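Local coordinates for beta-ketoacyl-[acyl-carrier-protein] synthase III (Pseudomonas aeruginosa, PDB 2X3E) that probably catalyses the condensation of acetyl-CoA with malonyl-ACP to 3-oxobutanoyl-ACP, the step that initiates bacterial fatty acid synthesis, at residues 245-250 with 269-274; 305-310 with 319-324. The protein carries 1 engineered substitution. All blocks are in the same frame, centred on the assembly; numbering follows the deposited sequence. Where two conformers were deposited one is given.

Contact 1 of 2, residues 245-250 with 269-274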
loop_
_atom_site.group_PDB
_atom_site.type_symbol
_atom_site.label_atom_id
_atom_site.label_comp_id
_atom_site.label_asym_id
_atom_site.label_seq_id
_atom_site.Cartn_x
_atom_site.Cartn_y
_atom_site.Cartn_z
ATOM N N HIS A 245 24.388 -12.228 13.998
ATOM C CA HIS A 245 25.532 -11.373 13.700
ATOM C C HIS A 245 25.094 -9.916 13.587
ATOM O O HIS A 245 25.817 -9.016 14.013
ATOM C CB HIS A 245 26.212 -11.792 12.390
ATOM C CG HIS A 245 26.955 -13.089 12.477
ATOM N ND1 HIS A 245 26.378 -14.300 12.161
ATOM C CD2 HIS A 245 28.234 -13.361 12.830
ATOM C CE1 HIS A 245 27.265 -15.264 12.323
ATOM N NE2 HIS A 245 28.402 -14.721 12.728
ATOM N N HIS A 246 23.920 -9.701 12.993
ATOM C CA HIS A 246 23.439 -8.357 12.664
ATOM C C HIS A 246 21.967 -8.166 12.994
ATOM O O HIS A 246 21.105 -8.891 12.497
ATOM C CB HIS A 246 23.642 -8.063 11.176
ATOM C CG HIS A 246 25.011 -8.397 10.679
ATOM N ND1 HIS A 246 26.137 -7.733 11.110
ATOM C CD2 HIS A 246 25.433 -9.318 9.781
ATOM C CE1 HIS A 246 27.199 -8.242 10.512
ATOM N NE2 HIS A 246 26.799 -9.203 9.698
ATOM N N LEU A 247 21.688 -7.181 13.837
ATOM C CA LEU A 247 20.331 -6.736 14.097
ATOM C C LEU A 247 20.182 -5.339 13.502
ATOM O O LEU A 247 20.932 -4.423 13.865
ATOM C CB LEU A 247 20.057 -6.690 15.597
ATOM C CG LEU A 247 18.627 -6.309 16.003
ATOM C CD1 LEU A 247 17.602 -7.255 15.397
ATOM C CD2 LEU A 247 18.520 -6.281 17.531
ATOM N N VAL A 248 19.236 -5.188 12.584
ATOM C CA VAL A 248 18.995 -3.916 11.907
ATOM C C VAL A 248 17.570 -3.453 12.207
ATOM O O VAL A 248 16.628 -3.794 11.495
ATOM C CB VAL A 248 19.196 -4.014 10.385
ATOM C CG1 VAL A 248 19.229 -2.617 9.786
ATOM C CG2 VAL A 248 20.476 -4.753 10.062
ATOM N N PRO A 249 17.404 -2.699 13.297
ATOM C CA PRO A 249 16.090 -2.205 13.668
ATOM C C PRO A 249 15.718 -0.895 12.970
ATOM O O PRO A 249 16.589 -0.150 12.499
ATOM C CB PRO A 249 16.234 -1.970 15.169
ATOM C CG PRO A 249 17.642 -1.664 15.352
ATOM C CD PRO A 249 18.395 -2.465 14.359
ATOM N N HIS A 250 14.424 -0.619 12.921
ATOM C CA HIS A 250 13.958 0.715 12.616
ATOM C C HIS A 250 14.644 1.667 13.589
ATOM O O HIS A 250 14.647 1.440 14.803
ATOM C CB HIS A 250 12.430 0.796 12.747
ATOM C CG HIS A 250 11.909 2.190 12.896
ATOM N ND1 HIS A 250 12.244 3.202 12.023
ATOM C CD2 HIS A 250 11.081 2.742 13.815
ATOM C CE1 HIS A 250 11.650 4.319 12.403
ATOM N NE2 HIS A 250 10.935 4.067 13.486
ATOM N N GLU A 269 26.985 -3.689 20.022
ATOM C CA GLU A 269 27.807 -3.498 18.824
ATOM C C GLU A 269 27.256 -4.229 17.593
ATOM O O GLU A 269 27.570 -3.854 16.464
ATOM C CB GLU A 269 29.256 -3.938 19.083
ATOM C CG GLU A 269 29.425 -5.448 19.216
ATOM C CD GLU A 269 30.712 -5.859 19.888
ATOM O OE1 GLU A 269 31.658 -5.039 19.957
ATOM O OE2 GLU A 269 30.780 -7.019 20.340
ATOM N N ARG A 270 26.448 -5.265 17.813
ATOM C CA ARG A 270 25.819 -6.004 16.720
ATOM C C ARG A 270 24.594 -5.299 16.135
ATOM O O ARG A 270 24.085 -5.714 15.092
ATOM C CB ARG A 270 25.424 -7.402 17.181
ATOM C CG ARG A 270 26.600 -8.228 17.619
ATOM C CD ARG A 270 26.212 -9.662 17.826
ATOM N NE ARG A 270 27.237 -10.399 18.559
ATOM C CZ ARG A 270 27.152 -11.687 18.885
ATOM N NH1 ARG A 270 26.089 -12.403 18.532
ATOM N NH2 ARG A 270 28.137 -12.262 19.561
ATOM N N VAL A 271 24.112 -4.253 16.799
ATOM C CA VAL A 271 23.017 -3.454 16.259
ATOM C C VAL A 271 23.587 -2.472 15.235
ATOM O O VAL A 271 24.479 -1.678 15.557
ATOM C CB VAL A 271 22.260 -2.688 17.364
ATOM C CG1 VAL A 271 21.127 -1.859 16.762
ATOM C CG2 VAL A 271 21.721 -3.673 18.402
ATOM N N VAL A 272 23.086 -2.542 14.007
ATOM C CA VAL A 272 23.515 -1.646 12.933
ATOM C C VAL A 272 22.754 -0.334 13.081
ATOM O O VAL A 272 21.520 -0.330 13.066
ATOM C CB VAL A 272 23.240 -2.245 11.535
ATOM C CG1 VAL A 272 23.737 -1.301 10.427
ATOM C CG2 VAL A 272 23.886 -3.613 11.404
ATOM N N SER A 273 23.483 0.770 13.233
ATOM C CA SER A 273 22.866 2.064 13.514
ATOM C C SER A 273 23.606 3.250 12.891
ATOM O O SER A 273 24.823 3.387 13.043
ATOM C CB SER A 273 22.775 2.275 15.023
ATOM O OG SER A 273 22.267 3.567 15.324
ATOM N N ASN A 274 22.850 4.102 12.203
ATOM C CA ASN A 274 23.349 5.386 11.711
ATOM C C ASN A 274 22.427 6.545 12.087
ATOM O O ASN A 274 22.475 7.606 11.469
ATOM C CB ASN A 274 23.543 5.338 10.190
ATOM C CG ASN A 274 22.244 5.095 9.437
ATOM O OD1 ASN A 274 21.295 4.534 9.974
ATOM N ND2 ASN A 274 22.207 5.515 8.179
HETATM O O HOH W 1 26.243 -5.613 13.067
#
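The imidazole of H246 meets R270 through a water that lies in the ring plane at its edge, 2.9 Å from H246 ND1; H245 CB sits over one face of the ring, offset toward the rim. The same water donates a hydrogen bond to R270 O, while H246 NE2 is bonded to the backbone N of R300, so both ring nitrogens have partners, which probably hold the ring in this rotation. R270 O is gripped a second time by L247 N at 3.1 Å, a nearly straight bond (N-H...O 174°) whose donor is tilted from the carbonyl plane. From the same edge of the strand, L247 O accepts V272 N at 2.9 Å, and V271 CA approaches L247 O at 3.3 Å in a CA-H...O contact. Three apolar pairs flank this bridge. V272 CG2 meets V248 CG2 at 3.8 Å; in both valines the methyl that makes the contact is the one anti to the carbonyl carbon, beside the backbone N. V271 CG1 touches P249 CD at 3.7 Å, the two side chains crossing at about a right angle, and L247 CD2 approaches V271 CG2 more loosely. The aliphatic part of R270 runs beside H245 O, and its NH1 goes on to the carbonyls of S242 and L244. Beyond P249 the chain reaches H250, a predicted active-site residue whose ND1 bonds S285 OG, while Q251 NE2 ties the carbonyls of P249 and V272. A single bridge thus fastens a loop to the edge strand 246-249 of the C-terminal sheet, beside the predicted catalytic site of this thiolase-like fold.

Contact 2 of 2, residues 305-310 with 319-324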
loop_
_atom_site.group_PDB
_atom_site.type_symbol
_atom_site.label_atom_id
_atom_site.label_comp_id
_atom_site.label_asym_id
_atom_site.label_seq_id
_atom_site.Cartn_x
_atom_site.Cartn_y
_atom_site.Cartn_z
ATOM N N MET A 305 21.132 -12.482 10.156
ATOM C CA MET A 305 20.588 -11.131 10.262
ATOM C C MET A 305 19.082 -11.134 10.521
ATOM O O MET A 305 18.344 -11.973 9.994
ATOM C CB MET A 305 20.883 -10.362 8.970
ATOM C CG MET A 305 20.309 -8.946 8.907
ATOM S SD MET A 305 20.719 -8.142 7.344
ATOM C CE MET A 305 22.386 -7.583 7.691
ATOM N N VAL A 306 18.643 -10.184 11.343
ATOM C CA VAL A 306 17.229 -9.880 11.512
ATOM C C VAL A 306 16.994 -8.382 11.310
ATOM O O VAL A 306 17.727 -7.539 11.848
ATOM C CB VAL A 306 16.712 -10.321 12.892
ATOM C CG1 VAL A 306 15.278 -9.826 13.136
ATOM C CG2 VAL A 306 16.777 -11.842 13.003
ATOM N N LEU A 307 15.987 -8.077 10.499
ATOM C CA LEU A 307 15.502 -6.726 10.320
ATOM C C LEU A 307 14.219 -6.639 11.128
ATOM O O LEU A 307 13.405 -7.557 11.094
ATOM C CB LEU A 307 15.207 -6.437 8.847
ATOM C CG LEU A 307 16.258 -6.874 7.830
ATOM C CD1 LEU A 307 15.803 -6.532 6.406
ATOM C CD2 LEU A 307 17.604 -6.238 8.126
ATOM N N THR A 308 14.029 -5.544 11.844
ATOM C CA THR A 308 12.847 -5.412 12.683
ATOM C C THR A 308 12.327 -3.977 12.731
ATOM O O THR A 308 13.103 -3.017 12.736
ATOM C CB THR A 308 13.125 -5.951 14.103
ATOM O OG1 THR A 308 11.909 -5.959 14.868
ATOM C CG2 THR A 308 14.180 -5.117 14.808
ATOM N N GLY A 309 11.001 -3.846 12.754
ATOM C CA GLY A 309 10.348 -2.548 12.805
ATOM C C GLY A 309 9.173 -2.502 13.762
ATOM O O GLY A 309 8.569 -3.523 14.072
ATOM N N PHE A 310 8.872 -1.298 14.241
ATOM C CA PHE A 310 7.655 -1.008 15.006
ATOM C C PHE A 310 7.275 0.432 14.674
ATOM O O PHE A 310 8.152 1.280 14.553
ATOM C CB PHE A 310 7.885 -1.164 16.518
ATOM C CG PHE A 310 6.860 -0.448 17.362
ATOM C CD1 PHE A 310 5.655 -1.055 17.684
ATOM C CD2 PHE A 310 7.092 0.846 17.806
ATOM C CE1 PHE A 310 4.699 -0.390 18.446
ATOM C CE2 PHE A 310 6.147 1.516 18.571
ATOM C CZ PHE A 310 4.944 0.892 18.889
ATOM N N VAL A 319 12.010 -9.886 10.056
ATOM C CA VAL A 319 12.371 -10.839 9.005
ATOM C C VAL A 319 13.781 -11.345 9.268
ATOM O O VAL A 319 14.664 -10.547 9.585
ATOM C CB VAL A 319 12.385 -10.174 7.617
ATOM C CG1 VAL A 319 12.487 -11.235 6.519
ATOM C CG2 VAL A 319 11.154 -9.306 7.419
ATOM N N ALA A 320 13.991 -12.653 9.139
ATOM C CA ALA A 320 15.320 -13.249 9.271
ATOM C C ALA A 320 15.856 -13.586 7.887
ATOM O O ALA A 320 15.108 -14.040 7.028
ATOM C CB ALA A 320 15.258 -14.512 10.118
ATOM N N LEU A 321 17.151 -13.366 7.688
ATOM C CA LEU A 321 17.846 -13.789 6.476
ATOM C C LEU A 321 19.335 -13.921 6.773
ATOM O O LEU A 321 19.821 -13.382 7.764
ATOM C CB LEU A 321 17.625 -12.781 5.339
ATOM C CG LEU A 321 18.300 -11.403 5.444
ATOM C CD1 LEU A 321 18.272 -10.682 4.086
ATOM C CD2 LEU A 321 17.651 -10.530 6.531
ATOM N N ARG A 322 20.054 -14.650 5.928
ATOM C CA ARG A 322 21.512 -14.598 5.952
ATOM C C ARG A 322 21.935 -13.570 4.918
ATOM O O ARG A 322 21.408 -13.555 3.808
ATOM C CB ARG A 322 22.126 -15.967 5.669
ATOM C CG ARG A 322 21.891 -16.975 6.802
ATOM C CD ARG A 322 22.579 -18.306 6.538
ATOM N NE ARG A 322 22.175 -18.863 5.246
ATOM C CZ ARG A 322 23.000 -19.197 4.249
ATOM N NH1 ARG A 322 24.327 -19.071 4.362
ATOM N NH2 ARG A 322 22.493 -19.686 3.124
ATOM N N TRP A 323 22.856 -12.686 5.296
ATOM C CA TRP A 323 23.203 -11.547 4.444
ATOM C C TRP A 323 24.021 -12.034 3.250
ATOM O O TRP A 323 25.000 -12.767 3.435
ATOM C CB TRP A 323 23.978 -10.482 5.233
ATOM C CG TRP A 323 24.287 -9.254 4.417
ATOM C CD1 TRP A 323 25.507 -8.854 3.968
ATOM C CD2 TRP A 323 23.345 -8.296 3.932
ATOM N NE1 TRP A 323 25.389 -7.695 3.242
ATOM C CE2 TRP A 323 24.067 -7.330 3.204
ATOM C CE3 TRP A 323 21.960 -8.160 4.042
ATOM C CZ2 TRP A 323 23.451 -6.240 2.588
ATOM C CZ3 TRP A 323 21.345 -7.070 3.430
ATOM C CH2 TRP A 323 22.095 -6.128 2.710
ATOM N N PRO A 324 23.615 -11.650 2.025
ATOM C CA PRO A 324 24.314 -12.095 0.832
ATOM C C PRO A 324 25.480 -11.187 0.475
ATOM O O PRO A 324 25.663 -10.132 1.088
ATOM C CB PRO A 324 23.232 -12.007 -0.243
ATOM C CG PRO A 324 22.417 -10.836 0.166
ATOM C CD PRO A 324 22.465 -10.791 1.678
#
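M305 O accepts a hydrogen bond from L321 N at 2.9 Å and is approached by A320 CA at 3.4 Å, so one carbonyl receives both a hydrogen bond and a CA-H...O contact. M305 N returns a bond to L321 O, more bent (N-H...O 142°) though nearly in line with the carbonyl. L307 and V319 form the next hydrogen-bonded pair, and V306 faces A320 between them as a non-hydrogen-bonded pair. On the face carrying M305, L307 and L321, M305 has the largest share of the contact. Its CG stands anti to the backbone N (chi1 177°) and the chain stays straight as far as SD, bringing the sulfur alongside W323, 3.5 Å from CE3. This Met-aromatic contact is oblique, with SD 55° off the normal of the six-membered ring; the bend at chi3 lays CE near CD2 and CE3. L321 CD2 touches both M305 CG, at 3.9 Å, and L307 CG, at 4.1 Å. The two strands are the arms of the hairpin 304-311/315-322. Helix 285-295 covers this face, with L290 against M305 and W323 and I286 against L307, while strand 246-249 flanks 305-310.

From the N-terminal side, strand 246-249 comes first; the chain then passes through helix 254-264 and returns at 269-274, where contact 1 closes that loop. Helices 275-278 and 285-295 follow before contact 2 opens, and contact 2 closes the short outer end of the hairpin 304-311/315-322, its turn and the adjoining strand ends. The two are therefore in series, neither enclosing the other, yet both reach the same mixed sheet, in which 246-249 runs parallel to 304-311. V248 N lies 2.9 Å from V306 O, a probable hydrogen bond, and V248 CB packs on L307 CD2. Together they join a bordering loop, the edge strand and the hairpin, with helix 285-295 touching both contacts.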